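PDB 2QYB: membrane protein, putative from Geobacter sulfurreducens PCA, which is of unknown function but forms the GAF domain of a larger membrane protein that may combine solute transport with phosphatase activity. Local coordinates for residues K34-V39 with V128-I133; N88-M93 with K108-I113. All coordinates share one frame; numbering follows the deposited sequence.

Contact 1: residues K34-V39 with V128-I133; sequences KLDLAV and VFSRTI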
loop_
_atom_site.group_PDB
_atom_site.type_symbol
_atom_site.label_atom_id
_atom_site.label_comp_id
_atom_site.label_asym_id
_atom_site.label_seq_id
_atom_site.Cartn_x
_atom_site.Cartn_y
_atom_site.Cartn_z
ATOM N N LYS A 34 12.178 3.169 -16.441
ATOM C CA LYS A 34 11.039 3.678 -17.246
ATOM C C LYS A 34 9.840 2.740 -17.263
ATOM O O LYS A 34 9.281 2.482 -18.326
ATOM C CB LYS A 34 11.485 3.963 -18.690
ATOM C CG LYS A 34 12.637 4.958 -18.778
ATOM C CD LYS A 34 13.136 5.128 -20.216
ATOM C CE LYS A 34 14.443 5.974 -20.234
ATOM N NZ LYS A 34 14.767 6.383 -21.639
ATOM N N LEU A 35 9.468 2.241 -16.078
ATOM C CA LEU A 35 8.258 1.478 -15.854
ATOM C C LEU A 35 7.242 2.452 -15.274
ATOM O O LEU A 35 7.610 3.380 -14.534
ATOM C CB LEU A 35 8.503 0.368 -14.844
ATOM C CG LEU A 35 9.340 -0.783 -15.360
ATOM C CD1 LEU A 35 9.724 -1.665 -14.194
ATOM C CD2 LEU A 35 8.596 -1.561 -16.474
ATOM N N ASP A 36 5.978 2.240 -15.591
ATOM C CA ASP A 36 4.928 3.108 -15.110
ATOM C C ASP A 36 3.990 2.364 -14.191
ATOM O O ASP A 36 3.222 2.992 -13.477
ATOM C CB ASP A 36 4.129 3.656 -16.287
ATOM C CG ASP A 36 4.948 4.551 -17.150
ATOM O OD1 ASP A 36 5.185 5.698 -16.727
ATOM O OD2 ASP A 36 5.374 4.117 -18.240
ATOM N N LEU A 37 4.030 1.035 -14.200
ATOM C CA LEU A 37 3.186 0.263 -13.277
ATOM C C LEU A 37 3.876 -1.053 -13.009
ATOM O O LEU A 37 4.548 -1.562 -13.889
ATOM C CB LEU A 37 1.784 0.046 -13.859
ATOM C CG LEU A 37 0.775 -0.774 -13.030
ATOM C CD1 LEU A 37 0.342 -0.130 -11.698
ATOM C CD2 LEU A 37 -0.462 -1.024 -13.915
ATOM N N ALA A 38 3.728 -1.539 -11.770
ATOM C CA ALA A 38 4.285 -2.793 -11.313
ATOM C C ALA A 38 3.273 -3.399 -10.356
ATOM O O ALA A 38 2.736 -2.706 -9.519
ATOM C CB ALA A 38 5.672 -2.586 -10.593
ATOM N N VAL A 39 3.048 -4.699 -10.457
ATOM C CA VAL A 39 2.083 -5.381 -9.611
ATOM C C VAL A 39 2.749 -6.673 -9.106
ATOM O O VAL A 39 3.435 -7.335 -9.858
ATOM C CB VAL A 39 0.710 -5.684 -10.371
ATOM C CG1 VAL A 39 -0.334 -6.202 -9.439
ATOM C CG2 VAL A 39 0.164 -4.456 -11.088
ATOM N N VAL A 128 5.101 -6.130 -14.809
ATOM C CA VAL A 128 5.556 -4.736 -14.975
ATOM C C VAL A 128 5.234 -4.169 -16.352
ATOM O O VAL A 128 5.301 -4.851 -17.358
ATOM C CB VAL A 128 7.080 -4.624 -14.723
ATOM C CG1 VAL A 128 7.413 -5.135 -13.328
ATOM C CG2 VAL A 128 7.876 -5.441 -15.745
ATOM N N PHE A 129 4.950 -2.881 -16.392
ATOM C CA PHE A 129 4.405 -2.242 -17.590
ATOM C C PHE A 129 5.041 -0.881 -17.782
ATOM O O PHE A 129 5.170 -0.138 -16.852
ATOM C CB PHE A 129 2.903 -2.045 -17.411
ATOM C CG PHE A 129 2.172 -3.291 -17.046
ATOM C CD1 PHE A 129 1.519 -4.063 -18.059
ATOM C CD2 PHE A 129 2.101 -3.707 -15.703
ATOM C CE1 PHE A 129 0.835 -5.202 -17.737
ATOM C CE2 PHE A 129 1.428 -4.843 -15.384
ATOM C CZ PHE A 129 0.791 -5.609 -16.393
ATOM N N SER A 130 5.449 -0.573 -18.987
ATOM C CA SER A 130 5.830 0.783 -19.355
ATOM C C SER A 130 4.783 1.375 -20.332
ATOM O O SER A 130 4.474 0.777 -21.331
ATOM C CB SER A 130 7.208 0.777 -20.012
ATOM O OG SER A 130 7.541 2.049 -20.535
ATOM N N ARG A 131 4.235 2.538 -19.983
ATOM C CA ARG A 131 3.531 3.414 -20.925
ATOM C C ARG A 131 4.496 4.400 -21.619
ATOM O O ARG A 131 4.057 5.350 -22.293
ATOM C CB ARG A 131 2.411 4.178 -20.198
ATOM C CG ARG A 131 1.308 3.247 -19.744
ATOM C CD ARG A 131 0.156 3.958 -19.110
ATOM N NE ARG A 131 0.545 4.421 -17.788
ATOM C CZ ARG A 131 0.276 3.798 -16.638
ATOM N NH1 ARG A 131 -0.433 2.663 -16.623
ATOM N NH2 ARG A 131 0.699 4.349 -15.486
ATOM N N THR A 132 5.800 4.152 -21.472
ATOM C CA THR A 132 6.841 5.172 -21.761
ATOM C C THR A 132 7.709 4.723 -22.959
ATOM O O THR A 132 7.956 5.523 -23.851
ATOM C CB THR A 132 7.761 5.478 -20.479
ATOM O OG1 THR A 132 6.956 5.745 -19.307
ATOM C CG2 THR A 132 8.739 6.664 -20.728
ATOM N N ILE A 133 8.119 3.455 -22.974
ATOM C CA ILE A 133 9.060 2.957 -23.979
ATOM C C ILE A 133 8.762 1.529 -24.453
ATOM O O ILE A 133 8.127 0.746 -23.746
ATOM C CB ILE A 133 10.513 3.028 -23.474
ATOM C CG1 ILE A 133 11.408 3.701 -24.517
ATOM C CG2 ILE A 133 11.029 1.637 -23.139
ATOM C CD1 ILE A 133 10.693 4.042 -25.806
#
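D36 and F129 tie the start of one strand to the end of its antiparallel neighbour through a classic beta bulge, in which D36 and L37 both face F129. F129 O accepts two amides: D36 N at 2.8 Å, in the carbonyl plane, and L37 N, more bent, at 3.1 Å. F129 N returns a bond to L37 O. On one face of the sheet packing is close: L35 CD2 lies 3.8 Å from V128 CB, the two side chains crossing obliquely, and V128 CG1 also meets the methyl of A38. On the other face L37 and F129 run alongside each other in the same direction, with L37 CD2 4.1 Å from F129 CD2, while L37 O sits at the edge of the F129 ring.

Beyond the strand ends the contact becomes polar and more open to solvent. D36 OD2 takes T132 OG1 on its syn lone pair and R131 N on the anti side, 27° out of the carboxylate plane; two donors on one oxygen probably hold the carboxylate in its rotation. With chi1 at 173°, the S130 hydroxyl swings away from its own N toward the K34 carbonyl, and OG gives to K34 O at 2.8 Å, almost in line with the C=O; it also accepts T132 N and I133 N, forming an ST turn and ST motif. The R131 guanidinium lays one face over D36 CB, while its NH2 bonds to K57 O; K34, exposed, packs only loosely, its CB 4.4 Å from T132 CG2.

Within the GAF sheet, strands 49-56 and 109-115 flank this pair, and helix 10-32 packs on L35 and A38.

Contact 2: residues N88-M93 with K108-I113; sequences NDTQYM and KSFAHI
T90 and M93 both meet the F110 ring at its edge, near its plane. T90 CG2 approaches CD2 of F110 at 4.2 Å, whereas M93, a selenomethionine, brings its terminal CE to 4.0 Å from F110 CE2, the two side chains crossing at about a right angle. A bend at the last torsion of M93 (chi3 81°) turns this methyl to the ring. T90 CG2 stands beside its backbone N, anti to the carbonyl carbon; this rotation also lays CG2 against the K108 carbonyl, while OG1 of T90 is bonded to I107 O.

One backbone bond joins the segments: T90 N gives to K108 O at 2.8 Å, from above the carbonyl plane (43° out of it). In the GAF fold this fastens the loop between edge strand 85-87 and helix 96-104 to the start of strand 109-115. Y74 of helix 74-81 packs edge-to-face with F110 and touches M93, and M102 of helix 96-104 touches both T90 and F110.

The D89 carboxylate shapes the turn itself. Its OD1 accepts Q91 N at 2.9 Å, an Asx turn, and OD2 takes Q91 NE2, each donor coming from above the carboxylate plane. An alanine here, lacking both acceptors, would probably leave Q91 N without its Asx-turn mate and the Q91 side-chain amide freer to rotate. Across the contact, D89 CA makes a CH...O contact of 3.3 Å with K108 O.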
loop_
_atom_site.group_PDB
_atom_site.type_symbol
_atom_site.label_atom_id
_atom_site.label_comp_id
_atom_site.label_asym_id
_atom_site.label_seq_id
_atom_site.Cartn_x
_atom_site.Cartn_y
_atom_site.Cartn_z
ATOM N N ASN A 88 7.790 -6.803 -26.023
ATOM C CA ASN A 88 8.613 -5.591 -26.137
ATOM C C ASN A 88 7.926 -4.412 -26.828
ATOM O O ASN A 88 8.220 -3.255 -26.516
ATOM C CB ASN A 88 9.987 -5.908 -26.729
ATOM C CG ASN A 88 11.035 -6.029 -25.655
ATOM O OD1 ASN A 88 11.852 -6.930 -25.637
ATOM N ND2 ASN A 88 10.976 -5.137 -24.727
ATOM N N ASP A 89 6.964 -4.722 -27.702
ATOM C CA ASP A 89 6.179 -3.716 -28.393
ATOM C C ASP A 89 4.730 -4.188 -28.574
ATOM O O ASP A 89 4.455 -5.054 -29.391
ATOM C CB ASP A 89 6.801 -3.355 -29.756
ATOM C CG ASP A 89 6.204 -2.074 -30.338
ATOM O OD1 ASP A 89 5.038 -1.791 -29.995
ATOM O OD2 ASP A 89 6.898 -1.356 -31.124
ATOM N N THR A 90 3.807 -3.575 -27.831
ATOM C CA THR A 90 2.416 -3.945 -27.912
ATOM C C THR A 90 1.790 -3.807 -29.331
ATOM O O THR A 90 0.765 -4.413 -29.585
ATOM C CB THR A 90 1.559 -3.165 -26.887
ATOM O OG1 THR A 90 1.800 -1.772 -27.056
ATOM C CG2 THR A 90 1.885 -3.606 -25.408
ATOM N N GLN A 91 2.391 -3.044 -30.246
ATOM C CA GLN A 91 1.824 -2.971 -31.585
ATOM C C GLN A 91 1.877 -4.321 -32.314
ATOM O O GLN A 91 1.143 -4.518 -33.253
ATOM C CB GLN A 91 2.421 -1.825 -32.433
ATOM C CG GLN A 91 3.731 -2.148 -33.107
ATOM C CD GLN A 91 4.293 -1.004 -34.011
ATOM O OE1 GLN A 91 3.612 -0.513 -34.924
ATOM N NE2 GLN A 91 5.569 -0.632 -33.784
ATOM N N TYR A 92 2.704 -5.257 -31.841
ATOM C CA TYR A 92 2.980 -6.517 -32.549
ATOM C C TYR A 92 2.502 -7.757 -31.831
ATOM O O TYR A 92 2.850 -8.867 -32.197
ATOM C CB TYR A 92 4.501 -6.635 -32.848
ATOM C CG TYR A 92 5.030 -5.484 -33.675
ATOM C CD1 TYR A 92 4.310 -4.997 -34.780
ATOM C CD2 TYR A 92 6.261 -4.898 -33.379
ATOM C CE1 TYR A 92 4.785 -3.939 -35.535
ATOM C CE2 TYR A 92 6.755 -3.853 -34.125
ATOM C CZ TYR A 92 5.998 -3.370 -35.198
ATOM O OH TYR A 92 6.472 -2.336 -35.941
HETATM N N MSE A 93 1.670 -7.582 -30.835
HETATM C CA MSE A 93 0.974 -8.704 -30.197
HETATM C C MSE A 93 0.007 -9.375 -31.136
HETATM O O MSE A 93 -0.589 -8.731 -32.002
HETATM C CB MSE A 93 0.149 -8.189 -29.032
HETATM C CG MSE A 93 0.948 -7.646 -27.877
HETATM SE SE MSE A 93 -0.266 -6.826 -26.623
HETATM C CE MSE A 93 -0.825 -8.449 -25.742
ATOM N N LYS A 108 3.031 0.322 -23.834
ATOM C CA LYS A 108 3.942 0.029 -24.959
ATOM C C LYS A 108 4.635 -1.326 -24.859
ATOM O O LYS A 108 5.005 -1.923 -25.849
ATOM C CB LYS A 108 5.014 1.135 -25.056
ATOM C CG LYS A 108 4.376 2.453 -25.383
ATOM C CD LYS A 108 5.334 3.539 -25.864
ATOM C CE LYS A 108 4.510 4.770 -26.330
ATOM N NZ LYS A 108 3.344 4.394 -27.283
ATOM N N SER A 109 4.797 -1.796 -23.642
ATOM C CA SER A 109 5.812 -2.798 -23.305
ATOM C C SER A 109 5.393 -3.463 -21.956
ATOM O O SER A 109 4.896 -2.766 -21.055
ATOM C CB SER A 109 7.109 -2.027 -23.183
ATOM O OG SER A 109 8.224 -2.856 -23.013
ATOM N N PHE A 110 5.508 -4.781 -21.812
ATOM C CA PHE A 110 5.252 -5.396 -20.500
ATOM C C PHE A 110 5.953 -6.716 -20.299
ATOM O O PHE A 110 6.475 -7.296 -21.243
ATOM C CB PHE A 110 3.733 -5.526 -20.179
ATOM C CG PHE A 110 3.018 -6.550 -21.007
ATOM C CD1 PHE A 110 2.995 -7.884 -20.618
ATOM C CD2 PHE A 110 2.385 -6.183 -22.181
ATOM C CE1 PHE A 110 2.357 -8.842 -21.396
ATOM C CE2 PHE A 110 1.729 -7.125 -22.948
ATOM C CZ PHE A 110 1.714 -8.463 -22.555
ATOM N N ALA A 111 5.969 -7.177 -19.049
ATOM C CA ALA A 111 6.623 -8.454 -18.671
ATOM C C ALA A 111 5.942 -9.076 -17.453
ATOM O O ALA A 111 5.469 -8.355 -16.582
ATOM C CB ALA A 111 8.109 -8.241 -18.386
ATOM N N HIS A 112 5.854 -10.413 -17.443
ATOM C CA HIS A 112 5.402 -11.185 -16.287
ATOM C C HIS A 112 6.493 -12.158 -15.852
ATOM O O HIS A 112 6.954 -12.961 -16.641
ATOM C CB HIS A 112 4.091 -11.920 -16.596
ATOM C CG HIS A 112 2.949 -11.004 -16.897
ATOM N ND1 HIS A 112 2.449 -10.810 -18.171
ATOM C CD2 HIS A 112 2.210 -10.223 -16.083
ATOM C CE1 HIS A 112 1.444 -9.952 -18.124
ATOM N NE2 HIS A 112 1.274 -9.586 -16.867
ATOM N N ILE A 113 6.870 -12.086 -14.572
ATOM C CA ILE A 113 8.020 -12.784 -14.033
ATOM C C ILE A 113 7.575 -13.606 -12.859
ATOM O O ILE A 113 7.058 -13.058 -11.882
ATOM C CB ILE A 113 9.115 -11.803 -13.555
ATOM C CG1 ILE A 113 9.528 -10.856 -14.705
ATOM C CG2 ILE A 113 10.329 -12.576 -12.944
ATOM C CD1 ILE A 113 9.026 -9.448 -14.441
#

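Overall arrangement
Both contacts reach the same antiparallel sheet of the GAF domain, with their centres about 10 Å apart. Along the chain, contact 2 is nested inside the loop that contact 1 closes, so the order is 34-39, 88-93, 108-113, 128-133. Strands 109-115 and 124-130 are consecutive in sequence and adjacent in the sheet. Through them the contacts meet directly: V128 N lies 2.9 Å from A111 O, and S130 O is equally close to K108 N, both probable hydrogen bonds. Contact 1 thus joins strand 37-43 to 124-130 near the sheet's middle, linking early and late parts of the domain sequence, while contact 2 is a local closure around helix 96-104, securing the loop beyond edge strand 85-87.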